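Local atomic coordinates of DNA mismatch repair protein MUTS (Thermus aquaticus, PDB entry 1EWQ), a protein that recognises mismatched DNA in the first step of mismatch repair and couples this to ATP binding and a weak ATPase activity. Residues D141-A146 and G188-E193; L145-V150 and F171-A176; T158-K161 and A165-D168; L215-A220 and F241-P246. All coordinates share one frame; numbering follows the deposited sequence.

Contact 1. Residues D141-A146 and G188-E193; sequences DGWGLA and GAFLDE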
loop_
_atom_site.group_PDB
_atom_site.type_symbol
_atom_site.label_atom_id
_atom_site.label_comp_id
_atom_site.label_asym_id
_atom_site.label_seq_id
_atom_site.Cartn_x
_atom_site.Cartn_y
_atom_site.Cartn_z
ATOM N N ASP C 141 20.531 29.255 -19.330
ATOM C CA ASP C 141 21.947 29.041 -19.596
ATOM C C ASP C 141 22.333 27.696 -18.995
ATOM O O ASP C 141 23.340 27.580 -18.292
ATOM C CB ASP C 141 22.803 30.161 -18.984
ATOM C CG ASP C 141 22.496 31.524 -19.577
ATOM O OD1 ASP C 141 22.330 31.599 -20.817
ATOM O OD2 ASP C 141 22.430 32.519 -18.813
ATOM N N GLY C 142 21.510 26.686 -19.279
ATOM C CA GLY C 142 21.738 25.342 -18.767
ATOM C C GLY C 142 20.633 24.920 -17.811
ATOM O O GLY C 142 19.683 25.682 -17.576
ATOM N N TRP C 143 20.731 23.707 -17.268
ATOM C CA TRP C 143 19.727 23.240 -16.322
ATOM C C TRP C 143 20.201 23.480 -14.884
ATOM O O TRP C 143 21.178 22.873 -14.433
ATOM C CB TRP C 143 19.430 21.749 -16.518
ATOM C CG TRP C 143 18.796 21.403 -17.844
ATOM C CD1 TRP C 143 19.443 21.108 -19.009
ATOM C CD2 TRP C 143 17.393 21.306 -18.131
ATOM N NE1 TRP C 143 18.532 20.826 -20.002
ATOM C CE2 TRP C 143 17.268 20.942 -19.491
ATOM C CE3 TRP C 143 16.229 21.491 -17.371
ATOM C CZ2 TRP C 143 16.025 20.760 -20.109
ATOM C CZ3 TRP C 143 14.987 21.310 -17.989
ATOM C CH2 TRP C 143 14.900 20.947 -19.346
ATOM N N GLY C 144 19.510 24.372 -14.175
ATOM C CA GLY C 144 19.857 24.664 -12.797
ATOM C C GLY C 144 19.137 23.709 -11.860
ATOM O O GLY C 144 17.934 23.520 -11.972
ATOM N N LEU C 145 19.876 23.111 -10.933
ATOM C CA LEU C 145 19.311 22.156 -9.983
ATOM C C LEU C 145 19.867 22.516 -8.608
ATOM O O LEU C 145 21.088 22.600 -8.435
ATOM C CB LEU C 145 19.764 20.742 -10.358
ATOM C CG LEU C 145 19.020 19.468 -9.932
ATOM C CD1 LEU C 145 20.054 18.371 -9.711
ATOM C CD2 LEU C 145 18.200 19.682 -8.693
ATOM N N ALA C 146 18.981 22.740 -7.638
ATOM C CA ALA C 146 19.418 23.083 -6.286
ATOM C C ALA C 146 18.632 22.314 -5.241
ATOM O O ALA C 146 17.457 22.009 -5.425
ATOM C CB ALA C 146 19.288 24.582 -6.041
ATOM N N GLY C 188 4.144 21.463 -21.403
ATOM C CA GLY C 188 3.370 20.249 -21.206
ATOM C C GLY C 188 4.066 18.923 -21.470
ATOM O O GLY C 188 3.838 17.954 -20.751
ATOM N N ALA C 189 4.906 18.867 -22.496
ATOM C CA ALA C 189 5.613 17.631 -22.826
ATOM C C ALA C 189 6.671 17.286 -21.767
ATOM O O ALA C 189 6.860 16.120 -21.421
ATOM C CB ALA C 189 6.258 17.754 -24.197
ATOM N N PHE C 190 7.355 18.306 -21.258
ATOM C CA PHE C 190 8.372 18.115 -20.230
ATOM C C PHE C 190 7.717 17.551 -18.973
ATOM O O PHE C 190 8.098 16.495 -18.477
ATOM C CB PHE C 190 9.034 19.456 -19.892
ATOM C CG PHE C 190 9.972 19.393 -18.714
ATOM C CD1 PHE C 190 11.258 18.873 -18.853
ATOM C CD2 PHE C 190 9.562 19.834 -17.460
ATOM C CE1 PHE C 190 12.117 18.794 -17.757
ATOM C CE2 PHE C 190 10.413 19.757 -16.361
ATOM C CZ PHE C 190 11.693 19.235 -16.510
ATOM N N LEU C 191 6.719 18.274 -18.476
ATOM C CA LEU C 191 6.000 17.898 -17.267
ATOM C C LEU C 191 5.577 16.437 -17.244
ATOM O O LEU C 191 5.791 15.745 -16.251
ATOM C CB LEU C 191 4.780 18.800 -17.086
ATOM C CG LEU C 191 3.972 18.616 -15.806
ATOM C CD1 LEU C 191 4.883 18.695 -14.585
ATOM C CD2 LEU C 191 2.892 19.686 -15.750
ATOM N N ASP C 192 4.972 15.967 -18.329
ATOM C CA ASP C 192 4.548 14.576 -18.401
ATOM C C ASP C 192 5.743 13.643 -18.266
ATOM O O ASP C 192 5.689 12.665 -17.520
ATOM C CB ASP C 192 3.820 14.309 -19.720
ATOM C CG ASP C 192 2.396 14.832 -19.708
ATOM O OD1 ASP C 192 1.575 14.312 -18.914
ATOM O OD2 ASP C 192 2.100 15.768 -20.482
ATOM N N GLU C 193 6.818 13.946 -18.988
ATOM C CA GLU C 193 8.024 13.129 -18.923
ATOM C C GLU C 193 8.515 13.106 -17.484
ATOM O O GLU C 193 8.859 12.054 -16.953
ATOM C CB GLU C 193 9.130 13.701 -19.809
ATOM C CG GLU C 193 10.342 12.782 -19.932
ATOM C CD GLU C 193 11.518 13.429 -20.644
ATOM O OE1 GLU C 193 12.328 12.688 -21.245
ATOM O OE2 GLU C 193 11.648 14.672 -20.594
#
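Trp143, the first residue of strand 143-149, and Phe190, from the first part of helix 188-197, bridge two backbones that stay far apart: their CA atoms are 13.1 Å from each other. A gap of that size needs two long side chains, and large aromatic residues fill it with apolar surface. Each gives up a similar amount of surface, and together they account for the whole contact of about 71 Å². The far rim of the indole does the touching: Trp143 CZ3 lies 3.8 Å from Phe190 CE1, and Trp143 CH2 comes almost as near to that same Phe190 CE1, at 3.9 Å. With the six-membered ring of Trp143 and the ring of Phe190 inclined by 21°, the planes are nearly parallel, yet the centroids stand 5.7 Å apart. The rings have slid past one another so far that they barely overlap, and the gain is mainly dispersion and exclusion of water rather than a full stack. The first torsion of Phe190 (chi1 172°) sets CG anti to the backbone N, which carries the ring off the helix towards the sheet. Leu184 touches both aromatic side chains, while helix 163-173 supplies Leu166 against Trp143 and Tyr167 against Phe190, so the pair belongs to a wider apolar layer. Such a layer, with helices packed on a sheet whose first three strands run antiparallel and whose next two are parallel to the first, is characteristic of the RNase H-like fold of the MutS connector, domain II.

Contact 2. Residues L145-V150 and F171-A176; sequences LAFLDV and FRHRPA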
loop_
_atom_site.group_PDB
_atom_site.type_symbol
_atom_site.label_atom_id
_atom_site.label_comp_id
_atom_site.label_asym_id
_atom_site.label_seq_id
_atom_site.Cartn_x
_atom_site.Cartn_y
_atom_site.Cartn_z
ATOM N N LEU C 145 19.876 23.111 -10.933
ATOM C CA LEU C 145 19.311 22.156 -9.983
ATOM C C LEU C 145 19.867 22.516 -8.608
ATOM O O LEU C 145 21.088 22.600 -8.435
ATOM C CB LEU C 145 19.764 20.742 -10.358
ATOM C CG LEU C 145 19.020 19.468 -9.932
ATOM C CD1 LEU C 145 20.054 18.371 -9.711
ATOM C CD2 LEU C 145 18.200 19.682 -8.693
ATOM N N ALA C 146 18.981 22.740 -7.638
ATOM C CA ALA C 146 19.418 23.083 -6.286
ATOM C C ALA C 146 18.632 22.314 -5.241
ATOM O O ALA C 146 17.457 22.009 -5.425
ATOM C CB ALA C 146 19.288 24.582 -6.041
ATOM N N PHE C 147 19.299 21.995 -4.140
ATOM C CA PHE C 147 18.682 21.256 -3.059
ATOM C C PHE C 147 18.798 22.015 -1.750
ATOM O O PHE C 147 19.733 22.788 -1.538
ATOM C CB PHE C 147 19.361 19.895 -2.868
ATOM C CG PHE C 147 19.302 19.008 -4.071
ATOM C CD1 PHE C 147 20.374 18.929 -4.936
ATOM C CD2 PHE C 147 18.167 18.244 -4.335
ATOM C CE1 PHE C 147 20.326 18.099 -6.062
ATOM C CE2 PHE C 147 18.110 17.419 -5.450
ATOM C CZ PHE C 147 19.192 17.347 -6.315
ATOM N N LEU C 148 17.836 21.778 -0.877
ATOM C CA LEU C 148 17.832 22.374 0.446
ATOM C C LEU C 148 17.258 21.343 1.400
ATOM O O LEU C 148 16.230 20.732 1.110
ATOM C CB LEU C 148 16.961 23.637 0.510
ATOM C CG LEU C 148 16.768 24.197 1.930
ATOM C CD1 LEU C 148 18.125 24.641 2.519
ATOM C CD2 LEU C 148 15.799 25.388 1.896
ATOM N N ASP C 149 17.954 21.127 2.516
ATOM C CA ASP C 149 17.478 20.219 3.550
ATOM C C ASP C 149 17.269 21.192 4.689
ATOM O O ASP C 149 18.217 21.611 5.361
ATOM C CB ASP C 149 18.524 19.170 3.938
ATOM C CG ASP C 149 17.982 18.160 4.939
ATOM O OD1 ASP C 149 17.120 18.548 5.762
ATOM O OD2 ASP C 149 18.425 16.984 4.911
ATOM N N VAL C 150 16.015 21.568 4.884
ATOM C CA VAL C 150 15.659 22.532 5.902
ATOM C C VAL C 150 15.991 22.076 7.322
ATOM O O VAL C 150 16.225 22.916 8.191
ATOM C CB VAL C 150 14.150 22.879 5.797
ATOM C CG1 VAL C 150 13.810 24.030 6.707
ATOM C CG2 VAL C 150 13.800 23.225 4.347
ATOM N N PHE C 171 17.787 12.151 -9.412
ATOM C CA PHE C 171 17.541 10.815 -8.884
ATOM C C PHE C 171 18.485 10.379 -7.758
ATOM O O PHE C 171 18.036 9.838 -6.750
ATOM C CB PHE C 171 17.611 9.775 -9.988
ATOM C CG PHE C 171 17.240 8.411 -9.528
ATOM C CD1 PHE C 171 15.907 8.025 -9.481
ATOM C CD2 PHE C 171 18.214 7.525 -9.083
ATOM C CE1 PHE C 171 15.549 6.780 -8.997
ATOM C CE2 PHE C 171 17.860 6.269 -8.592
ATOM C CZ PHE C 171 16.530 5.898 -8.549
ATOM N N ARG C 172 19.786 10.595 -7.924
ATOM C CA ARG C 172 20.716 10.188 -6.877
ATOM C C ARG C 172 20.419 10.879 -5.537
ATOM O O ARG C 172 20.851 10.408 -4.494
ATOM C CB ARG C 172 22.183 10.432 -7.302
ATOM C CG ARG C 172 22.410 11.670 -8.153
ATOM C CD ARG C 172 23.876 12.144 -8.262
ATOM N NE ARG C 172 24.897 11.091 -8.229
ATOM C CZ ARG C 172 26.095 11.202 -8.809
ATOM N NH1 ARG C 172 26.404 12.311 -9.478
ATOM N NH2 ARG C 172 26.998 10.228 -8.707
ATOM N N HIS C 173 19.679 11.985 -5.558
ATOM C CA HIS C 173 19.352 12.685 -4.315
ATOM C C HIS C 173 18.002 12.289 -3.748
ATOM O O HIS C 173 17.717 12.566 -2.589
ATOM C CB HIS C 173 19.380 14.199 -4.516
ATOM C CG HIS C 173 20.755 14.755 -4.721
ATOM N ND1 HIS C 173 21.572 15.127 -3.675
ATOM C CD2 HIS C 173 21.470 14.963 -5.849
ATOM C CE1 HIS C 173 22.731 15.542 -4.152
ATOM N NE2 HIS C 173 22.695 15.452 -5.470
ATOM N N ARG C 174 17.178 11.637 -4.563
ATOM C CA ARG C 174 15.855 11.214 -4.142
ATOM C C ARG C 174 15.159 12.291 -3.305
ATOM O O ARG C 174 14.860 12.089 -2.123
ATOM C CB ARG C 174 15.953 9.891 -3.364
ATOM C CG ARG C 174 16.319 8.670 -4.244
ATOM C CD ARG C 174 15.238 8.373 -5.315
ATOM N NE ARG C 174 14.985 9.541 -6.155
ATOM C CZ ARG C 174 13.936 9.702 -6.961
ATOM N NH1 ARG C 174 13.001 8.757 -7.070
ATOM N NH2 ARG C 174 13.805 10.833 -7.639
ATOM N N PRO C 175 14.888 13.456 -3.917
ATOM C CA PRO C 175 14.227 14.571 -3.233
ATOM C C PRO C 175 12.853 14.131 -2.765
ATOM O O PRO C 175 12.268 13.222 -3.342
ATOM C CB PRO C 175 14.139 15.633 -4.317
ATOM C CG PRO C 175 13.910 14.802 -5.545
ATOM C CD PRO C 175 14.921 13.683 -5.371
ATOM N N ALA C 176 12.340 14.768 -1.723
ATOM C CA ALA C 176 11.027 14.413 -1.207
ATOM C C ALA C 176 9.965 15.330 -1.804
ATOM O O ALA C 176 8.772 15.018 -1.786
ATOM C CB ALA C 176 11.019 14.515 0.327
#
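A face-to-face stack of Phe147 on His173 forms this buried contact, joining strand 143-149 in the interior of the domain II sheet to the C-terminal end of helix 163-173, which packs on the sheet. The ring centroids are 4.0 Å apart and the planes open by 30°, so the rings meet most closely along one side. There Phe147 CZ is 3.3 Å from His173 CD2, and Phe147 CE2 reaches back to His173 CB at 3.6 Å; this is tight packing. In His173 CG stands anti to the carbonyl carbon (chi1 -70°), which swings the ring towards the strand, and the second torsion (chi2 -87°) turns its face to Phe147. Pro175 adds its CB at the edge of the Phe147 ring, 4.5 Å from CE2, just after Arg174 has ended the helical path with a positive phi. Tyr133 meets both stacked rings, edge-to-face in the case of His173. Replacing His173 with an alanine would probably open a gap over the phenyl face and leave Glu169 without its imidazole partner. Histidine suits the place because it is flat enough to stack yet polar at its rim: NE2 makes a weak hydrogen bond to Glu169 OE1. That acidic neighbour may favour the protonated imidazolium to some degree, and any positive charge it carried would lie against the pi cloud of Phe147.

Contact 3. Residues T158-K161 and A165-D168; sequences TVLK and ALYD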
loop_
_atom_site.group_PDB
_atom_site.type_symbol
_atom_site.label_atom_id
_atom_site.label_comp_id
_atom_site.label_asym_id
_atom_site.label_seq_id
_atom_site.Cartn_x
_atom_site.Cartn_y
_atom_site.Cartn_z
ATOM N N THR C 158 23.883 22.878 -8.619
ATOM C CA THR C 158 24.804 22.835 -9.736
ATOM C C THR C 158 24.065 23.111 -11.042
ATOM O O THR C 158 22.844 23.254 -11.068
ATOM C CB THR C 158 25.484 21.444 -9.822
ATOM O OG1 THR C 158 26.477 21.457 -10.854
ATOM C CG2 THR C 158 24.461 20.372 -10.142
ATOM N N VAL C 159 24.815 23.206 -12.129
ATOM C CA VAL C 159 24.211 23.421 -13.425
ATOM C C VAL C 159 24.632 22.234 -14.270
ATOM O O VAL C 159 25.757 21.750 -14.148
ATOM C CB VAL C 159 24.695 24.736 -14.081
ATOM C CG1 VAL C 159 24.153 24.833 -15.500
ATOM C CG2 VAL C 159 24.212 25.928 -13.276
ATOM N N LEU C 160 23.719 21.740 -15.096
ATOM C CA LEU C 160 24.015 20.606 -15.955
ATOM C C LEU C 160 23.709 21.001 -17.387
ATOM O O LEU C 160 22.854 21.848 -17.630
ATOM C CB LEU C 160 23.186 19.397 -15.533
ATOM C CG LEU C 160 23.490 19.050 -14.077
ATOM C CD1 LEU C 160 22.293 19.408 -13.212
ATOM C CD2 LEU C 160 23.842 17.588 -13.953
ATOM N N LYS C 161 24.413 20.392 -18.333
ATOM C CA LYS C 161 24.240 20.714 -19.746
ATOM C C LYS C 161 23.079 20.030 -20.435
ATOM O O LYS C 161 22.468 20.604 -21.337
ATOM C CB LYS C 161 25.529 20.407 -20.503
ATOM C CG LYS C 161 26.449 19.459 -19.760
ATOM C CD LYS C 161 25.775 18.119 -19.466
ATOM C CE LYS C 161 26.293 17.579 -18.150
ATOM N NZ LYS C 161 26.147 18.649 -17.136
ATOM N N ALA C 165 21.512 14.439 -17.682
ATOM C CA ALA C 165 22.338 14.651 -16.503
ATOM C C ALA C 165 21.517 15.278 -15.383
ATOM O O ALA C 165 21.718 14.972 -14.210
ATOM C CB ALA C 165 23.526 15.536 -16.842
ATOM N N LEU C 166 20.596 16.160 -15.741
ATOM C CA LEU C 166 19.753 16.781 -14.729
ATOM C C LEU C 166 18.998 15.671 -14.015
ATOM O O LEU C 166 19.099 15.526 -12.801
ATOM C CB LEU C 166 18.747 17.745 -15.357
ATOM C CG LEU C 166 17.610 18.138 -14.401
ATOM C CD1 LEU C 166 18.169 18.991 -13.250
ATOM C CD2 LEU C 166 16.529 18.885 -15.171
ATOM N N TYR C 167 18.243 14.890 -14.781
ATOM C CA TYR C 167 17.475 13.800 -14.203
ATOM C C TYR C 167 18.325 12.879 -13.338
ATOM O O TYR C 167 17.898 12.506 -12.246
ATOM C CB TYR C 167 16.759 12.998 -15.294
ATOM C CG TYR C 167 15.597 13.745 -15.937
ATOM C CD1 TYR C 167 15.186 14.992 -15.452
ATOM C CD2 TYR C 167 14.917 13.209 -17.027
ATOM C CE1 TYR C 167 14.122 15.692 -16.046
ATOM C CE2 TYR C 167 13.858 13.894 -17.625
ATOM C CZ TYR C 167 13.467 15.134 -17.129
ATOM O OH TYR C 167 12.436 15.816 -17.739
ATOM N N ASP C 168 19.522 12.521 -13.798
ATOM C CA ASP C 168 20.375 11.651 -12.993
ATOM C C ASP C 168 20.790 12.306 -11.685
ATOM O O ASP C 168 20.825 11.651 -10.649
ATOM C CB ASP C 168 21.638 11.235 -13.750
ATOM C CG ASP C 168 21.382 10.137 -14.752
ATOM O OD1 ASP C 168 20.447 9.340 -14.546
ATOM O OD2 ASP C 168 22.136 10.062 -15.740
#
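Strand 154-160 and helix 163-173 are separated by so short a turn that the CA atoms of Leu160 and Leu166 lie 5.9 Å apart. Leu160 reaches into this angle and splits its two methyl groups between neighbouring helix residues. Its CD2 rests 3.6 Å from Ala165 CB and also lies against the Ala165 carbonyl, while Leu160 CD1 approaches Leu166 CD1 at 4.1 Å, the two leucine side chains crossing at about a right angle. The first torsion of Leu160 (chi1 -59°), with CG beside the backbone N, directs this fork at the helix. The turn begins a beta-alpha-beta connection in the RNase H-like domain II: the helix carries the chain over the sheet to strand 177-180, parallel to strand 154-160. A glycine in place of Leu160 would probably strip Ala165 and Leu166 of the methyls that pack on them and open a gap between strand and helix. Alanine at position 165 is small enough to let the backbones come this close. Leu166 continues past Leu160 to touch Trp143 and Leu145 of neighbouring strand 143-149. At the solvent side the bent chain of Lys161 folds back, laying its CE 3.7 Å from Ala165 CB and using aliphatic carbon to cover the methyl.

Contact 4. Residues L215-A220 and F241-P246; sequences LALRRA and FRFYDP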
loop_
_atom_site.group_PDB
_atom_site.type_symbol
_atom_site.label_atom_id
_atom_site.label_comp_id
_atom_site.label_asym_id
_atom_site.label_seq_id
_atom_site.Cartn_x
_atom_site.Cartn_y
_atom_site.Cartn_z
ATOM N N LEU C 215 22.202 32.114 -14.168
ATOM C CA LEU C 215 20.792 32.459 -13.982
ATOM C C LEU C 215 19.989 31.255 -13.496
ATOM O O LEU C 215 19.294 31.329 -12.476
ATOM C CB LEU C 215 20.190 32.963 -15.304
ATOM C CG LEU C 215 19.031 33.972 -15.306
ATOM C CD1 LEU C 215 18.015 33.581 -16.380
ATOM C CD2 LEU C 215 18.361 34.048 -13.949
ATOM N N ALA C 216 20.079 30.149 -14.230
ATOM C CA ALA C 216 19.343 28.935 -13.868
ATOM C C ALA C 216 19.487 28.584 -12.388
ATOM O O ALA C 216 18.504 28.253 -11.728
ATOM C CB ALA C 216 19.805 27.759 -14.728
ATOM N N LEU C 217 20.708 28.667 -11.870
ATOM C CA LEU C 217 20.964 28.332 -10.468
ATOM C C LEU C 217 20.404 29.378 -9.513
ATOM O O LEU C 217 19.846 29.036 -8.475
ATOM C CB LEU C 217 22.472 28.154 -10.228
ATOM C CG LEU C 217 22.858 27.547 -8.874
ATOM C CD1 LEU C 217 22.165 26.198 -8.709
ATOM C CD2 LEU C 217 24.372 27.373 -8.790
ATOM N N ARG C 218 20.564 30.653 -9.861
ATOM C CA ARG C 218 20.045 31.732 -9.034
ATOM C C ARG C 218 18.532 31.618 -8.920
ATOM O O ARG C 218 17.943 31.956 -7.895
ATOM C CB ARG C 218 20.387 33.092 -9.634
ATOM C CG ARG C 218 21.836 33.507 -9.496
ATOM C CD ARG C 218 21.962 35.001 -9.745
ATOM N NE ARG C 218 21.516 35.378 -11.081
ATOM C CZ ARG C 218 20.792 36.464 -11.344
ATOM N NH1 ARG C 218 20.424 37.280 -10.363
ATOM N NH2 ARG C 218 20.449 36.744 -12.592
ATOM N N ARG C 219 17.897 31.140 -9.978
ATOM C CA ARG C 219 16.446 31.005 -9.962
ATOM C C ARG C 219 16.006 29.827 -9.090
ATOM O O ARG C 219 15.106 29.970 -8.261
ATOM C CB ARG C 219 15.916 30.844 -11.387
ATOM C CG ARG C 219 16.286 32.020 -12.287
ATOM C CD ARG C 219 15.729 31.834 -13.680
ATOM N NE ARG C 219 14.278 31.856 -13.675
ATOM C CZ ARG C 219 13.520 30.993 -14.337
ATOM N NH1 ARG C 219 14.084 30.034 -15.062
ATOM N NH2 ARG C 219 12.196 31.078 -14.259
ATOM N N ALA C 220 16.644 28.674 -9.275
ATOM C CA ALA C 220 16.302 27.492 -8.490
ATOM C C ALA C 220 16.510 27.790 -7.006
ATOM O O ALA C 220 15.656 27.473 -6.174
ATOM C CB ALA C 220 17.166 26.307 -8.916
ATOM N N PHE C 241 26.089 28.064 0.860
ATOM C CA PHE C 241 25.656 27.408 -0.362
ATOM C C PHE C 241 26.828 26.800 -1.120
ATOM O O PHE C 241 27.876 27.421 -1.260
ATOM C CB PHE C 241 24.944 28.380 -1.303
ATOM C CG PHE C 241 24.459 27.733 -2.573
ATOM C CD1 PHE C 241 23.240 27.059 -2.610
ATOM C CD2 PHE C 241 25.226 27.780 -3.730
ATOM C CE1 PHE C 241 22.794 26.444 -3.783
ATOM C CE2 PHE C 241 24.789 27.167 -4.909
ATOM C CZ PHE C 241 23.572 26.499 -4.935
ATOM N N ARG C 242 26.632 25.587 -1.623
ATOM C CA ARG C 242 27.664 24.916 -2.389
ATOM C C ARG C 242 27.301 24.734 -3.852
ATOM O O ARG C 242 26.361 24.015 -4.195
ATOM C CB ARG C 242 27.980 23.551 -1.793
ATOM C CG ARG C 242 28.786 23.607 -0.516
ATOM C CD ARG C 242 29.707 22.404 -0.457
ATOM N NE ARG C 242 28.950 21.164 -0.475
ATOM C CZ ARG C 242 29.196 20.140 -1.289
ATOM N NH1 ARG C 242 30.188 20.204 -2.166
ATOM N NH2 ARG C 242 28.446 19.047 -1.216
ATOM N N PHE C 243 28.058 25.400 -4.709
ATOM C CA PHE C 243 27.888 25.288 -6.147
ATOM C C PHE C 243 28.919 24.212 -6.484
ATOM O O PHE C 243 30.110 24.509 -6.625
ATOM C CB PHE C 243 28.252 26.618 -6.808
ATOM C CG PHE C 243 28.113 26.624 -8.303
ATOM C CD1 PHE C 243 28.599 27.698 -9.048
ATOM C CD2 PHE C 243 27.509 25.563 -8.972
ATOM C CE1 PHE C 243 28.489 27.711 -10.429
ATOM C CE2 PHE C 243 27.393 25.566 -10.350
ATOM C CZ PHE C 243 27.884 26.641 -11.084
ATOM N N TYR C 244 28.475 22.959 -6.579
ATOM C CA TYR C 244 29.394 21.857 -6.848
ATOM C C TYR C 244 29.466 21.409 -8.305
ATOM O O TYR C 244 28.771 21.944 -9.174
ATOM C CB TYR C 244 29.046 20.661 -5.943
ATOM C CG TYR C 244 27.723 19.990 -6.248
ATOM C CD1 TYR C 244 27.671 18.860 -7.061
ATOM C CD2 TYR C 244 26.519 20.491 -5.733
ATOM C CE1 TYR C 244 26.462 18.239 -7.358
ATOM C CE2 TYR C 244 25.296 19.878 -6.027
ATOM C CZ TYR C 244 25.286 18.752 -6.839
ATOM O OH TYR C 244 24.110 18.121 -7.132
ATOM N N ASP C 245 30.328 20.431 -8.559
ATOM C CA ASP C 245 30.513 19.891 -9.894
ATOM C C ASP C 245 30.405 18.372 -9.882
ATOM O O ASP C 245 31.288 17.686 -9.376
ATOM C CB ASP C 245 31.879 20.302 -10.439
ATOM C CG ASP C 245 32.139 19.760 -11.831
ATOM O OD1 ASP C 245 31.226 19.144 -12.437
ATOM O OD2 ASP C 245 33.269 19.959 -12.320
ATOM N N PRO C 246 29.314 17.826 -10.447
ATOM C CA PRO C 246 29.123 16.372 -10.483
ATOM C C PRO C 246 30.210 15.690 -11.305
ATOM O O PRO C 246 30.519 14.517 -11.098
ATOM C CB PRO C 246 27.730 16.221 -11.089
ATOM C CG PRO C 246 27.609 17.442 -11.965
ATOM C CD PRO C 246 28.185 18.521 -11.085
#
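Leu217 of helix 215-232 sets its branched tip in the corner formed by Phe241 and Phe243. From CB, which points towards the 241-246 segment, the chain runs to CG set anti to the backbone N (chi1 -169°), a course that takes both methyls away from the helix. Leu217 CG already touches the first ring, at 4.1 Å from Phe241 CZ. Leu217 CD1 lies 4.0 Å from the same Phe241 CZ and also packs against Leu145 O and Thr158 N. Leu217 CD2 does the most: it lies 3.9 Å from Phe241 CE2 and also sits over one face of Phe243, 3.8 Å from the ring centroid and 18° off the normal, a CH-pi contact. Leu217 CD2 is 3.6 Å from Phe243 CD2, nearest in that ring. Leucine suits the spot because its fork can serve two rings at once, and the phenylalanines offer broad apolar surfaces at a partly exposed margin. Phe241 also makes a cation-pi contact with Arg221 and an edge-to-face one with Phe155, and Phe243 touches Pro214. The arrangement joins the edge strand 242-243 to the helix covering the sheet face opposite helix 163-173, as in the alpha/beta layering of an RNase H-like domain.

In the fold
All four contacts are built on one mixed sheet, their centres 10 to 15 Å apart. Contacts 1 and 2 both start from strand 143-149, and contacts 2 and 3 share helix 163-173. Along the chain contact 3 is nested within the loops closed by contacts 1 and 2, and contact 4 opens after these have closed. Contacts 1, 2 and 3 pack helices on one face of the sheet; contact 4 brings helix 215-232 to the other, where Ala146 meets Ala220. A probable hydrogen bond from Thr158 OG1 to Tyr244 O ties contact 3 to contact 4. The result is a compact connector domain, tens of ångströms from the bound DNA and away from the predicted ATP-binding site.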